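Extracellular solute-binding protein family 1 (Kribbella flavida, PDB 5IXP) probably captures a small solute, perhaps a sugar, outside the cell and delivers it to an ABC transporter for import. Local coordinates at residues N10-E22 / W293-V307. Sequence-based numbering, arbitrary orientation. Where two conformers were deposited one is given.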
loop_
_atom_site.group_PDB
_atom_site.type_symbol
_atom_site.label_atom_id
_atom_site.label_comp_id
_atom_site.label_asym_id
_atom_site.label_seq_id
_atom_site.Cartn_x
_atom_site.Cartn_y
_atom_site.Cartn_z
ATOM N N ASN A 10 11.659 -7.922 -5.526
ATOM C CA ASN A 10 10.527 -8.809 -5.780
ATOM C C ASN A 10 10.370 -8.965 -7.290
ATOM O O ASN A 10 11.376 -9.103 -7.989
ATOM C CB ASN A 10 9.257 -8.284 -5.106
ATOM C CG ASN A 10 9.361 -8.298 -3.580
ATOM O OD1 ASN A 10 10.045 -9.150 -2.998
ATOM N ND2 ASN A 10 8.683 -7.356 -2.928
ATOM N N GLU A 11 9.155 -8.928 -7.826
ATOM C CA GLU A 11 8.975 -9.150 -9.264
ATOM C C GLU A 11 8.227 -7.978 -9.889
ATOM O O GLU A 11 6.990 -7.910 -9.832
ATOM C CB GLU A 11 8.254 -10.467 -9.537
ATOM C CG GLU A 11 8.140 -10.761 -11.037
ATOM C CD GLU A 11 9.494 -10.687 -11.742
ATOM O OE1 GLU A 11 10.310 -11.618 -11.569
ATOM O OE2 GLU A 11 9.756 -9.683 -12.443
ATOM N N PHE A 12 8.977 -7.075 -10.527
ATOM C CA PHE A 12 8.358 -5.969 -11.244
ATOM C C PHE A 12 7.738 -6.397 -12.569
ATOM O O PHE A 12 6.951 -5.633 -13.139
ATOM C CB PHE A 12 9.385 -4.852 -11.469
ATOM C CG PHE A 12 9.501 -3.909 -10.298
ATOM C CD1 PHE A 12 9.815 -4.392 -9.047
ATOM C CD2 PHE A 12 9.279 -2.548 -10.448
ATOM C CE1 PHE A 12 9.914 -3.541 -7.954
ATOM C CE2 PHE A 12 9.372 -1.684 -9.363
ATOM C CZ PHE A 12 9.683 -2.192 -8.104
ATOM N N GLY A 13 8.053 -7.592 -13.063
ATOM C CA GLY A 13 7.463 -8.047 -14.309
ATOM C C GLY A 13 8.023 -7.388 -15.549
ATOM O O GLY A 13 7.365 -7.397 -16.596
ATOM N N TYR A 14 9.238 -6.843 -15.475
ATOM C CA TYR A 14 9.808 -6.038 -16.552
ATOM C C TYR A 14 10.635 -6.835 -17.562
ATOM O O TYR A 14 11.092 -6.249 -18.550
ATOM C CB TYR A 14 10.702 -4.943 -15.970
ATOM C CG TYR A 14 10.000 -3.783 -15.301
ATOM C CD1 TYR A 14 10.737 -2.838 -14.590
ATOM C CD2 TYR A 14 8.613 -3.597 -15.417
ATOM C CE1 TYR A 14 10.128 -1.748 -13.988
ATOM C CE2 TYR A 14 7.989 -2.501 -14.803
ATOM C CZ TYR A 14 8.762 -1.582 -14.094
ATOM O OH TYR A 14 8.180 -0.490 -13.488
ATOM N N SER A 15 10.861 -8.132 -17.345
ATOM C CA SER A 15 11.850 -8.848 -18.162
ATOM C C SER A 15 11.563 -8.730 -19.660
ATOM O O SER A 15 12.472 -8.447 -20.456
ATOM C CB SER A 15 11.916 -10.319 -17.752
ATOM O OG SER A 15 12.445 -10.440 -16.440
ATOM N N ASP A 16 10.312 -8.953 -20.071
ATOM C CA ASP A 16 10.003 -8.822 -21.496
ATOM C C ASP A 16 10.088 -7.373 -21.947
ATOM O O ASP A 16 10.432 -7.101 -23.103
ATOM C CB ASP A 16 8.604 -9.358 -21.817
ATOM C CG ASP A 16 8.443 -10.823 -21.478
ATOM O OD1 ASP A 16 9.445 -11.566 -21.568
ATOM O OD2 ASP A 16 7.310 -11.229 -21.124
ATOM N N LEU A 17 9.770 -6.435 -21.051
ATOM C CA LEU A 17 9.784 -5.029 -21.426
ATOM C C LEU A 17 11.194 -4.569 -21.766
ATOM O O LEU A 17 11.377 -3.778 -22.696
ATOM C CB LEU A 17 9.199 -4.170 -20.307
ATOM C CG LEU A 17 7.775 -4.528 -19.891
ATOM C CD1 LEU A 17 7.215 -3.476 -18.956
ATOM C CD2 LEU A 17 6.895 -4.686 -21.113
ATOM N N TYR A 18 12.203 -5.051 -21.023
ATOM C CA TYR A 18 13.576 -4.666 -21.335
ATOM C C TYR A 18 13.946 -5.092 -22.747
ATOM O O TYR A 18 14.607 -4.343 -23.475
ATOM C CB TYR A 18 14.560 -5.289 -20.345
ATOM C CG TYR A 18 14.334 -4.954 -18.887
ATOM C CD1 TYR A 18 13.923 -3.683 -18.490
ATOM C CD2 TYR A 18 14.566 -5.914 -17.898
ATOM C CE1 TYR A 18 13.739 -3.373 -17.136
ATOM C CE2 TYR A 18 14.386 -5.614 -16.541
ATOM C CZ TYR A 18 13.975 -4.345 -16.173
ATOM O OH TYR A 18 13.792 -4.047 -14.836
ATOM N N ARG A 19 13.539 -6.305 -23.144
ATOM C CA ARG A 19 13.814 -6.779 -24.499
ATOM C C ARG A 19 13.132 -5.896 -25.532
ATOM O O ARG A 19 13.728 -5.551 -26.562
ATOM C CB ARG A 19 13.350 -8.226 -24.661
ATOM C CG ARG A 19 14.042 -9.205 -23.739
ATOM C CD ARG A 19 13.607 -10.648 -23.971
ATOM N NE ARG A 19 14.140 -11.522 -22.932
ATOM C CZ ARG A 19 13.422 -12.037 -21.940
ATOM N NH1 ARG A 19 12.117 -11.796 -21.859
ATOM N NH2 ARG A 19 14.008 -12.809 -21.035
ATOM N N GLU A 20 11.877 -5.525 -25.272
ATOM C CA GLU A 20 11.143 -4.658 -26.187
ATOM C C GLU A 20 11.832 -3.310 -26.336
ATOM O O GLU A 20 11.993 -2.798 -27.450
ATOM C CB GLU A 20 9.709 -4.475 -25.689
ATOM C CG GLU A 20 8.884 -5.738 -25.728
ATOM C CD GLU A 20 7.506 -5.557 -25.127
ATOM O OE1 GLU A 20 7.282 -4.551 -24.426
ATOM O OE2 GLU A 20 6.649 -6.424 -25.360
ATOM N N TYR A 21 12.245 -2.715 -25.217
ATOM C CA TYR A 21 12.871 -1.397 -25.278
ATOM C C TYR A 21 14.171 -1.435 -26.072
ATOM O O TYR A 21 14.436 -0.541 -26.887
ATOM C CB TYR A 21 13.126 -0.881 -23.866
ATOM C CG TYR A 21 13.428 0.593 -23.790
ATOM C CD1 TYR A 21 12.394 1.526 -23.773
ATOM C CD2 TYR A 21 14.741 1.056 -23.731
ATOM C CE1 TYR A 21 12.652 2.882 -23.696
ATOM C CE2 TYR A 21 15.013 2.414 -23.644
ATOM C CZ TYR A 21 13.960 3.319 -23.630
ATOM O OH TYR A 21 14.206 4.661 -23.543
ATOM N N GLU A 22 14.993 -2.463 -25.848
ATOM C CA GLU A 22 16.245 -2.572 -26.595
ATOM C C GLU A 22 15.990 -2.771 -28.082
ATOM O O GLU A 22 16.765 -2.285 -28.919
ATOM C CB GLU A 22 17.091 -3.721 -26.051
ATOM C CG GLU A 22 17.755 -3.428 -24.694
ATOM C CD GLU A 22 18.773 -4.492 -24.343
ATOM O OE1 GLU A 22 18.848 -5.470 -25.112
ATOM O OE2 GLU A 22 19.486 -4.365 -23.326
ATOM N N TRP A 293 8.931 5.196 -19.967
ATOM C CA TRP A 293 8.350 4.174 -20.830
ATOM C C TRP A 293 7.886 2.965 -20.018
ATOM O O TRP A 293 6.795 2.424 -20.257
ATOM C CB TRP A 293 9.358 3.759 -21.902
ATOM C CG TRP A 293 8.816 2.721 -22.837
ATOM C CD1 TRP A 293 8.040 2.939 -23.941
ATOM C CD2 TRP A 293 9.003 1.306 -22.750
ATOM N NE1 TRP A 293 7.734 1.745 -24.549
ATOM C CE2 TRP A 293 8.313 0.726 -23.834
ATOM C CE3 TRP A 293 9.690 0.471 -21.861
ATOM C CZ2 TRP A 293 8.283 -0.650 -24.051
ATOM C CZ3 TRP A 293 9.674 -0.894 -22.086
ATOM C CH2 TRP A 293 8.974 -1.442 -23.177
ATOM N N LEU A 294 8.698 2.527 -19.053
ATOM C CA LEU A 294 8.317 1.382 -18.235
ATOM C C LEU A 294 7.033 1.640 -17.455
ATOM O O LEU A 294 6.335 0.688 -17.090
ATOM C CB LEU A 294 9.451 1.021 -17.261
ATOM C CG LEU A 294 10.707 0.376 -17.869
ATOM C CD1 LEU A 294 11.842 0.405 -16.845
ATOM C CD2 LEU A 294 10.444 -1.065 -18.341
ATOM N N THR A 295 6.719 2.902 -17.159
ATOM C CA THR A 295 5.530 3.227 -16.377
ATOM C C THR A 295 4.389 3.774 -17.230
ATOM O O THR A 295 3.369 4.201 -16.675
ATOM C CB THR A 295 5.876 4.220 -15.261
ATOM O OG1 THR A 295 6.444 5.414 -15.827
ATOM C CG2 THR A 295 6.872 3.583 -14.284
ATOM N N ALA A 296 4.531 3.753 -18.559
ATOM C CA ALA A 296 3.464 4.184 -19.453
ATOM C C ALA A 296 2.296 3.192 -19.423
ATOM O O ALA A 296 2.475 2.012 -19.096
ATOM C CB ALA A 296 3.996 4.333 -20.882
ATOM N N PRO A 297 1.084 3.650 -19.773
ATOM C CA PRO A 297 -0.086 2.755 -19.707
ATOM C C PRO A 297 0.075 1.441 -20.455
ATOM O O PRO A 297 -0.311 0.398 -19.914
ATOM C CB PRO A 297 -1.215 3.603 -20.319
ATOM C CG PRO A 297 -0.776 5.013 -20.168
ATOM C CD PRO A 297 0.717 5.038 -20.109
ATOM N N GLU A 298 0.625 1.453 -21.678
ATOM C CA GLU A 298 0.762 0.205 -22.424
ATOM C C GLU A 298 1.646 -0.785 -21.675
ATOM O O GLU A 298 1.382 -1.993 -21.684
ATOM C CB GLU A 298 1.312 0.467 -23.833
ATOM C CG GLU A 298 0.326 1.181 -24.766
ATOM C CD GLU A 298 0.701 1.085 -26.248
ATOM O OE1 GLU A 298 1.884 0.829 -26.570
ATOM O OE2 GLU A 298 -0.196 1.269 -27.098
ATOM N N GLN A 299 2.690 -0.292 -21.005
ATOM C CA GLN A 299 3.574 -1.179 -20.262
ATOM C C GLN A 299 2.944 -1.620 -18.950
ATOM O O GLN A 299 3.114 -2.773 -18.538
ATOM C CB GLN A 299 4.927 -0.507 -20.029
ATOM C CG GLN A 299 5.854 -0.633 -21.255
ATOM C CD GLN A 299 5.308 0.075 -22.478
ATOM O OE1 GLN A 299 4.845 -0.565 -23.425
ATOM N NE2 GLN A 299 5.370 1.407 -22.473
ATOM N N GLN A 300 2.195 -0.738 -18.289
ATOM C CA GLN A 300 1.531 -1.171 -17.063
ATOM C C GLN A 300 0.483 -2.241 -17.349
ATOM O O GLN A 300 0.269 -3.139 -16.522
ATOM C CB GLN A 300 0.927 0.030 -16.337
ATOM C CG GLN A 300 1.982 1.068 -15.933
ATOM C CD GLN A 300 1.690 1.690 -14.578
ATOM O OE1 GLN A 300 0.761 1.284 -13.892
ATOM N NE2 GLN A 300 2.478 2.678 -14.195
ATOM N N ILE A 301 -0.152 -2.192 -18.523
ATOM C CA ILE A 301 -1.064 -3.268 -18.900
ATOM C C ILE A 301 -0.304 -4.575 -19.103
ATOM O O ILE A 301 -0.751 -5.640 -18.661
ATOM C CB ILE A 301 -1.868 -2.875 -20.151
ATOM C CG1 ILE A 301 -2.854 -1.760 -19.794
ATOM C CG2 ILE A 301 -2.578 -4.105 -20.730
ATOM C CD1 ILE A 301 -3.443 -1.062 -20.984
ATOM N N LYS A 302 0.859 -4.524 -19.763
ATOM C CA LYS A 302 1.645 -5.743 -19.945
ATOM C C LYS A 302 2.041 -6.351 -18.604
ATOM O O LYS A 302 1.965 -7.573 -18.422
ATOM C CB LYS A 302 2.889 -5.457 -20.784
ATOM C CG LYS A 302 2.596 -5.061 -22.205
ATOM C CD LYS A 302 3.878 -4.585 -22.874
ATOM C CE LYS A 302 3.615 -3.866 -24.175
ATOM N NZ LYS A 302 4.831 -3.145 -24.635
ATOM N N VAL A 303 2.464 -5.511 -17.654
ATOM C CA VAL A 303 2.842 -5.992 -16.328
ATOM C C VAL A 303 1.631 -6.574 -15.611
ATOM O O VAL A 303 1.724 -7.622 -14.957
ATOM C CB VAL A 303 3.492 -4.847 -15.520
ATOM C CG1 VAL A 303 3.665 -5.236 -14.053
ATOM C CG2 VAL A 303 4.844 -4.422 -16.155
ATOM N N PHE A 304 0.479 -5.905 -15.721
ATOM C CA PHE A 304 -0.749 -6.431 -15.131
ATOM C C PHE A 304 -1.049 -7.843 -15.635
ATOM O O PHE A 304 -1.394 -8.730 -14.849
ATOM C CB PHE A 304 -1.918 -5.491 -15.441
ATOM C CG PHE A 304 -3.258 -6.020 -15.002
ATOM C CD1 PHE A 304 -3.625 -5.982 -13.667
ATOM C CD2 PHE A 304 -4.161 -6.531 -15.933
ATOM C CE1 PHE A 304 -4.869 -6.463 -13.256
ATOM C CE2 PHE A 304 -5.399 -7.010 -15.530
ATOM C CZ PHE A 304 -5.754 -6.975 -14.194
ATOM N N LYS A 305 -0.926 -8.075 -16.943
ATOM C CA LYS A 305 -1.210 -9.412 -17.444
ATOM C C LYS A 305 -0.130 -10.404 -17.060
ATOM O O LYS A 305 -0.425 -11.586 -16.880
ATOM C CB LYS A 305 -1.414 -9.394 -18.953
ATOM C CG LYS A 305 -2.294 -8.250 -19.411
ATOM C CD LYS A 305 -2.775 -8.462 -20.813
ATOM C CE LYS A 305 -1.636 -8.395 -21.786
ATOM N NZ LYS A 305 -1.915 -7.395 -22.862
ATOM N N LYS A 306 1.110 -9.951 -16.913
ATOM C CA LYS A 306 2.198 -10.873 -16.613
ATOM C C LYS A 306 2.209 -11.278 -15.142
ATOM O O LYS A 306 2.302 -12.470 -14.824
ATOM C CB LYS A 306 3.534 -10.244 -17.004
ATOM C CG LYS A 306 4.680 -11.243 -17.071
ATOM C CD LYS A 306 6.013 -10.546 -17.307
ATOM C CE LYS A 306 7.142 -11.558 -17.498
ATOM N NZ LYS A 306 6.868 -12.482 -18.641
ATOM N N VAL A 307 2.115 -10.310 -14.228
ATOM C CA VAL A 307 2.290 -10.613 -12.811
ATOM C C VAL A 307 1.122 -10.126 -11.961
ATOM O O VAL A 307 1.088 -10.380 -10.755
ATOM C CB VAL A 307 3.616 -10.034 -12.275
ATOM C CG1 VAL A 307 4.802 -10.659 -13.005
ATOM C CG2 VAL A 307 3.653 -8.536 -12.417
HETATM O O HOH W 1 5.728 0.188 -14.383
#
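Leu17 drops as a knob into a hole lined by Leu294, Gln299, Lys302 and Val303, its CD1 3.8 Å from Val303 CG2. Beside it, Leu294 CD2 sits over the centre of one face of the Tyr14 ring, 4.1 Å from its centroid in a CH-pi contact, while Phe12 CB covers the other and Val303 CG2 meets the edge. A water joins Tyr14 OH to Leu294 O. With CG turned away from its backbone N (chi1 -179°), Trp293 lays one face against Tyr21, whose CD1 comes to 3.5 Å from Trp293 CE3, the planes inclined at 54°. Outward from this core the contacts turn polar. Lys302, extended past Leu17, gives NZ to Gln299 OE1 on a lone pair and, in one conformer of Glu20, to Glu20 OE1 (2.8 Å), on the syn side but 34° out of the carboxylate plane; a methionine here would probably leave that carboxylate without this countercharge and Gln299 OE1 without this donor. Lys306 NZ reaches Asp16 OD2 (2.8 Å) from above the carboxylate plane, and one conformer of Arg19 pairs with OD1. Helix 15-24 packs on the end of helix 284-294 and on helix 297-307, segment 15-22 roughly antiparallel to the latter, in an alpha/beta lobe of the periplasmic-binding-protein fold.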